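Local coordinates for adherence and virulence protein A (PDB 6PON) that probably binds fibronectin and so helps Streptococcus pneumoniae adhere to host tissue, at residues 34-39 / 47-52; 26-31 / 66-71. All blocks are in the same frame, centred on the assembly; numbering follows the deposited sequence.

How the contacts relate
Both contacts belong to the four-stranded antiparallel sheet in the N-terminal part of the chain, their centres about 10 Å apart. Contact 1 is buried and joins the two middle strands, 34-41 and 44-51, through backbone hydrogen bonds and leucine packing. Contact 2 lies at the surface, where strand 23-28 and the residues after it meet the loop before helix 74-83; no direct hydrogen bond crosses it, and stacked amides, a proline-phenylalanine contact and two waters serve instead. The two meet where strand 23-28 pairs with 34-41, with Val36 N 2.9 Å from Asn28 O. In sequence, contact 1 is nested within the loop that contact 2 closes.

Contact 1: 34-39 / 47-52; sequences ELVLQI and RLLLSA
The Glu34 carboxylate meets Ser51 over its plane: OG of Ser51 gives its hydrogen bond to OE1 of Glu34 at 2.8 Å, from a position 53° out of the carboxylate plane. The other oxygen, Glu34 OE2, has the methyl CD1 of Leu49 at 3.8 Å, so that both neighbours approach over the same face, the serine hydroxyl at OE1 and the leucine methyl at OE2. Glu34 reaches there with CG anti to its carbonyl carbon (chi1 -52°) and the chain extended beyond. Ser51 OG also bonds His53 N, which ties the buried carboxylate indirectly to the turn after the strand.

Beneath these side chains the backbones form an antiparallel beta hairpin, strands 34-41 and 44-51, their short axes 162° apart. Leu35 with Leu50 and Leu37 with Leu48 are hydrogen-bonded pairs. The Leu35-Leu50 bonds, from Leu35 N to Leu50 O and from Leu50 N to Leu35 O, are both 2.7 Å long; Leu37 and Leu48 exchange a second pair. Glu34-Ser51, Val36-Leu49 and Gln38-Arg47 are the alternating non-hydrogen-bonded pairs, whose side chains share a face of the sheet.

On that face Val36 splits its two methyls between neighbours. CG1, anti to the backbone N, touches CG of Arg47 at 3.6 Å, while CG2 rests on CD1 of Leu49 at 3.9 Å. The guanidinium of Arg47 leads away to Thr64 O, which accepts a hydrogen bond from NH1. The other face carries four leucines: Leu35 and Leu37 touch Leu118 of the second sheet, Leu50 touches Ile120 there, and Leu48 and Leu50 both lie on Ile59 of strand 58-61. Near the hairpin turn, CD1 of Ile39 lies 4.0 Å from CB of Leu48.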
loop_
_atom_site.group_PDB
_atom_site.type_symbol
_atom_site.label_atom_id
_atom_site.label_comp_id
_atom_site.label_asym_id
_atom_site.label_seq_id
_atom_site.Cartn_x
_atom_site.Cartn_y
_atom_site.Cartn_z
ATOM N N GLU B 34 16.441 -35.594 -19.135
ATOM C CA GLU B 34 17.152 -34.341 -19.296
ATOM C C GLU B 34 17.696 -34.228 -20.708
ATOM O O GLU B 34 18.196 -35.199 -21.277
ATOM C CB GLU B 34 18.276 -34.221 -18.262
ATOM C CG GLU B 34 17.795 -34.455 -16.847
ATOM C CD GLU B 34 18.610 -33.714 -15.817
ATOM O OE1 GLU B 34 18.072 -33.482 -14.714
ATOM O OE2 GLU B 34 19.774 -33.351 -16.098
ATOM N N LEU B 35 17.592 -33.032 -21.271
ATOM C CA LEU B 35 18.042 -32.737 -22.622
ATOM C C LEU B 35 19.006 -31.563 -22.555
ATOM O O LEU B 35 18.696 -30.547 -21.926
ATOM C CB LEU B 35 16.842 -32.410 -23.532
ATOM C CG LEU B 35 17.134 -31.899 -24.941
ATOM C CD1 LEU B 35 17.719 -33.030 -25.803
ATOM C CD2 LEU B 35 15.898 -31.264 -25.586
ATOM N N VAL B 36 20.159 -31.694 -23.210
ATOM C CA VAL B 36 21.179 -30.652 -23.260
ATOM C C VAL B 36 21.477 -30.303 -24.714
ATOM O O VAL B 36 21.776 -31.187 -25.521
ATOM C CB VAL B 36 22.462 -31.080 -22.530
ATOM C CG1 VAL B 36 23.537 -30.005 -22.660
ATOM C CG2 VAL B 36 22.163 -31.334 -21.074
ATOM N N LEU B 37 21.409 -29.017 -25.037
ATOM C CA LEU B 37 21.711 -28.505 -26.365
ATOM C C LEU B 37 22.967 -27.644 -26.302
ATOM O O LEU B 37 23.046 -26.721 -25.483
ATOM C CB LEU B 37 20.554 -27.654 -26.912
ATOM C CG LEU B 37 19.123 -28.169 -26.835
ATOM C CD1 LEU B 37 18.185 -27.218 -27.549
ATOM C CD2 LEU B 37 19.028 -29.558 -27.458
ATOM N N GLN B 38 23.939 -27.924 -27.166
ATOM C CA GLN B 38 25.020 -26.981 -27.408
ATOM C C GLN B 38 24.557 -26.008 -28.485
ATOM O O GLN B 38 24.158 -26.430 -29.579
ATOM C CB GLN B 38 26.306 -27.691 -27.829
ATOM C CG GLN B 38 27.567 -26.869 -27.592
ATOM C CD GLN B 38 28.667 -27.202 -28.591
ATOM O OE1 GLN B 38 29.002 -26.383 -29.458
ATOM N NE2 GLN B 38 29.234 -28.410 -28.479
ATOM N N ILE B 39 24.580 -24.715 -28.170
ATOM C CA ILE B 39 24.061 -23.685 -29.060
ATOM C C ILE B 39 25.141 -22.643 -29.273
ATOM O O ILE B 39 25.686 -22.108 -28.304
ATOM C CB ILE B 39 22.789 -23.024 -28.494
ATOM C CG1 ILE B 39 21.627 -24.013 -28.445
ATOM C CG2 ILE B 39 22.403 -21.794 -29.300
ATOM C CD1 ILE B 39 20.539 -23.595 -27.456
ATOM N N ARG B 47 25.451 -23.802 -23.455
ATOM C CA ARG B 47 24.961 -25.120 -23.080
ATOM C C ARG B 47 23.608 -24.964 -22.383
ATOM O O ARG B 47 23.544 -24.474 -21.247
ATOM C CB ARG B 47 25.988 -25.826 -22.194
ATOM C CG ARG B 47 25.815 -27.318 -22.079
ATOM C CD ARG B 47 27.069 -27.990 -21.506
ATOM N NE ARG B 47 28.192 -27.952 -22.440
ATOM C CZ ARG B 47 29.311 -28.659 -22.299
ATOM N NH1 ARG B 47 29.466 -29.467 -21.257
ATOM N NH2 ARG B 47 30.276 -28.561 -23.207
ATOM N N LEU B 48 22.532 -25.385 -23.066
ATOM C CA LEU B 48 21.157 -25.250 -22.587
ATOM C C LEU B 48 20.681 -26.563 -21.984
ATOM O O LEU B 48 20.667 -27.592 -22.671
ATOM C CB LEU B 48 20.210 -24.855 -23.721
ATOM C CG LEU B 48 18.745 -24.590 -23.318
ATOM C CD1 LEU B 48 18.677 -23.483 -22.251
ATOM C CD2 LEU B 48 17.816 -24.244 -24.515
ATOM N N LEU B 49 20.258 -26.526 -20.725
ATOM C CA LEU B 49 19.727 -27.705 -20.060
ATOM C C LEU B 49 18.213 -27.587 -19.948
ATOM O O LEU B 49 17.692 -26.566 -19.489
ATOM C CB LEU B 49 20.349 -27.890 -18.673
ATOM C CG LEU B 49 19.653 -28.868 -17.707
ATOM C CD1 LEU B 49 19.648 -30.281 -18.267
ATOM C CD2 LEU B 49 20.288 -28.850 -16.295
ATOM N N LEU B 50 17.513 -28.632 -20.365
ATOM C CA LEU B 50 16.095 -28.785 -20.083
ATOM C C LEU B 50 15.904 -30.079 -19.312
ATOM O O LEU B 50 16.374 -31.141 -19.731
ATOM C CB LEU B 50 15.264 -28.807 -21.364
ATOM C CG LEU B 50 15.366 -27.632 -22.328
ATOM C CD1 LEU B 50 16.622 -27.744 -23.185
ATOM C CD2 LEU B 50 14.110 -27.609 -23.187
ATOM N N SER B 51 15.228 -29.998 -18.184
ATOM C CA SER B 51 15.118 -31.151 -17.314
ATOM C C SER B 51 13.649 -31.406 -17.025
ATOM O O SER B 51 12.934 -30.509 -16.565
ATOM C CB SER B 51 15.920 -30.933 -16.024
ATOM O OG SER B 51 15.686 -31.980 -15.114
ATOM N N ALA B 52 13.201 -32.624 -17.316
ATOM C CA ALA B 52 11.870 -33.075 -16.962
ATOM C C ALA B 52 11.876 -33.880 -15.671
ATOM O O ALA B 52 10.882 -34.539 -15.351
ATOM C CB ALA B 52 11.273 -33.892 -18.111
#

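Contact 2: 26-31 / 66-71; sequences KINQPF and FENPAQ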
loop_
_atom_site.group_PDB
_atom_site.type_symbol
_atom_site.label_atom_id
_atom_site.label_comp_id
_atom_site.label_asym_id
_atom_site.label_seq_id
_atom_site.Cartn_x
_atom_site.Cartn_y
_atom_site.Cartn_z
ATOM N N LYS B 26 24.625 -29.349 -31.122
ATOM C CA LYS B 26 24.777 -30.675 -30.544
ATOM C C LYS B 26 23.581 -30.941 -29.638
ATOM O O LYS B 26 23.059 -30.023 -29.002
ATOM C CB LYS B 26 26.108 -30.792 -29.789
ATOM C CG LYS B 26 26.599 -32.204 -29.644
ATOM C CD LYS B 26 27.876 -32.295 -28.802
ATOM C CE LYS B 26 28.205 -33.772 -28.455
ATOM N NZ LYS B 26 29.495 -33.933 -27.701
ATOM N N ILE B 27 23.129 -32.193 -29.610
ATOM C CA ILE B 27 21.909 -32.566 -28.909
ATOM C C ILE B 27 22.163 -33.901 -28.222
ATOM O O ILE B 27 22.429 -34.906 -28.893
ATOM C CB ILE B 27 20.705 -32.659 -29.871
ATOM C CG1 ILE B 27 20.352 -31.294 -30.464
ATOM C CG2 ILE B 27 19.488 -33.220 -29.188
ATOM C CD1 ILE B 27 20.406 -31.275 -31.995
ATOM N N ASN B 28 22.081 -33.922 -26.891
ATOM C CA ASN B 28 22.295 -35.138 -26.113
ATOM C C ASN B 28 21.285 -35.234 -24.974
ATOM O O ASN B 28 20.673 -34.242 -24.562
ATOM C CB ASN B 28 23.702 -35.203 -25.527
ATOM C CG ASN B 28 24.767 -35.168 -26.590
ATOM O OD1 ASN B 28 25.173 -34.094 -27.028
ATOM N ND2 ASN B 28 25.215 -36.346 -27.033
ATOM N N GLN B 29 21.144 -36.465 -24.466
ATOM C CA GLN B 29 20.272 -36.843 -23.356
ATOM C C GLN B 29 21.142 -37.471 -22.264
ATOM O O GLN B 29 21.199 -38.704 -22.137
ATOM C CB GLN B 29 19.199 -37.817 -23.842
ATOM C CG GLN B 29 18.195 -38.324 -22.824
ATOM C CD GLN B 29 17.145 -39.241 -23.458
ATOM O OE1 GLN B 29 17.262 -39.606 -24.633
ATOM N NE2 GLN B 29 16.115 -39.608 -22.685
ATOM N N PRO B 30 21.846 -36.657 -21.462
ATOM C CA PRO B 30 22.732 -37.249 -20.435
ATOM C C PRO B 30 21.993 -38.080 -19.402
ATOM O O PRO B 30 22.479 -39.149 -19.018
ATOM C CB PRO B 30 23.434 -36.032 -19.805
ATOM C CG PRO B 30 22.711 -34.841 -20.282
ATOM C CD PRO B 30 21.966 -35.189 -21.539
ATOM N N PHE B 31 20.826 -37.639 -18.952
ATOM C CA PHE B 31 19.982 -38.457 -18.094
ATOM C C PHE B 31 18.650 -38.694 -18.790
ATOM O O PHE B 31 18.333 -38.049 -19.793
ATOM C CB PHE B 31 19.790 -37.797 -16.728
ATOM C CG PHE B 31 21.080 -37.545 -16.019
ATOM C CD1 PHE B 31 21.738 -38.580 -15.370
ATOM C CD2 PHE B 31 21.664 -36.284 -16.036
ATOM C CE1 PHE B 31 22.947 -38.354 -14.719
ATOM C CE2 PHE B 31 22.864 -36.048 -15.395
ATOM C CZ PHE B 31 23.512 -37.086 -14.736
ATOM N N PHE B 66 28.536 -32.986 -19.056
ATOM C CA PHE B 66 27.690 -34.157 -18.932
ATOM C C PHE B 66 28.359 -35.311 -19.645
ATOM O O PHE B 66 29.039 -35.114 -20.653
ATOM C CB PHE B 66 26.297 -33.906 -19.521
ATOM C CG PHE B 66 25.595 -32.698 -18.940
ATOM C CD1 PHE B 66 24.693 -32.838 -17.901
ATOM C CD2 PHE B 66 25.847 -31.426 -19.436
ATOM C CE1 PHE B 66 24.053 -31.741 -17.371
ATOM C CE2 PHE B 66 25.213 -30.312 -18.905
ATOM C CZ PHE B 66 24.306 -30.474 -17.874
ATOM N N GLU B 67 28.169 -36.509 -19.107
ATOM C CA GLU B 67 28.607 -37.738 -19.757
ATOM C C GLU B 67 27.485 -38.234 -20.662
ATOM O O GLU B 67 26.454 -38.721 -20.181
ATOM C CB GLU B 67 28.973 -38.800 -18.729
ATOM C CG GLU B 67 29.516 -38.234 -17.441
ATOM C CD GLU B 67 30.408 -39.208 -16.724
ATOM O OE1 GLU B 67 31.605 -38.881 -16.548
ATOM O OE2 GLU B 67 29.917 -40.302 -16.356
ATOM N N ASN B 68 27.686 -38.125 -21.966
ATOM C CA ASN B 68 26.661 -38.559 -22.890
ATOM C C ASN B 68 26.615 -40.082 -22.949
ATOM O O ASN B 68 27.590 -40.756 -22.610
ATOM C CB ASN B 68 26.915 -37.973 -24.272
ATOM C CG ASN B 68 26.843 -36.461 -24.265
ATOM O OD1 ASN B 68 26.036 -35.884 -23.531
ATOM N ND2 ASN B 68 27.701 -35.807 -25.060
ATOM N N PRO B 69 25.474 -40.649 -23.324
ATOM C CA PRO B 69 25.393 -42.107 -23.477
ATOM C C PRO B 69 26.108 -42.559 -24.747
ATOM O O PRO B 69 26.452 -41.766 -25.625
ATOM C CB PRO B 69 23.884 -42.403 -23.526
ATOM C CG PRO B 69 23.211 -41.083 -23.769
ATOM C CD PRO B 69 24.151 -39.988 -23.337
ATOM N N ALA B 70 26.335 -43.873 -24.823
ATOM C CA ALA B 70 27.106 -44.449 -25.922
ATOM C C ALA B 70 26.357 -44.348 -27.241
ATOM O O ALA B 70 26.969 -44.159 -28.299
ATOM C CB ALA B 70 27.438 -45.910 -25.614
ATOM N N GLN B 71 25.038 -44.490 -27.204
ATOM C CA GLN B 71 24.221 -44.401 -28.397
ATOM C C GLN B 71 23.013 -43.517 -28.123
ATOM O O GLN B 71 22.418 -43.602 -27.046
ATOM C CB GLN B 71 23.745 -45.790 -28.844
ATOM C CG GLN B 71 24.840 -46.736 -29.226
ATOM C CD GLN B 71 25.566 -46.329 -30.503
ATOM O OE1 GLN B 71 25.241 -45.317 -31.143
ATOM N NE2 GLN B 71 26.571 -47.114 -30.873
HETATM O O HOH W 1 29.192 -33.468 -25.053
HETATM O O HOH W 2 25.212 -38.547 -17.634
#
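Asn28 and Asn68 lay their side-chain amides face against face, the planes 3° apart although the two side chains cross at about a right angle. The overlap is close: Asn28 ND2 lies 3.2 Å from Asn68 CG, and Asn68 OD1 comes to 3.1 Å from the CB of Asn28. The two ND2 atoms are also near each other, but both are donors, so this is a stack and not a hydrogen bond. In each residue CG stands anti to the carbonyl carbon (chi1 -59° and -63°), which brings the amides together.

Pro30 packs closely too. Its ring meets Phe66 obliquely, with CB of Pro30 3.6 Å from CB of Phe66 and CG of Pro30 close to the aromatic CD1. Pro69 adds its CD, 3.4 Å from the carbonyl oxygen of Gln29.

Toward solvent the contact becomes looser. CE2 of Phe31 only approaches the edge of the Phe66 ring, at 4.5 Å from CD1. One water accepts from Lys26 NZ at 2.7 Å and from Asn68 ND2; a second donates to Pro30 O and to Glu67 O, and lies above one face of the Phe31 ring, offset toward the rim.

Gln29, by contrast, turns inward to Glu32 O and Ser73 OG, placing the segment against the start of helix 74-83. With no direct hydrogen bond between the two segments to fix it, the alignment of the loop on the sheet's outer edge probably depends on shape fit and on the two bridging waters.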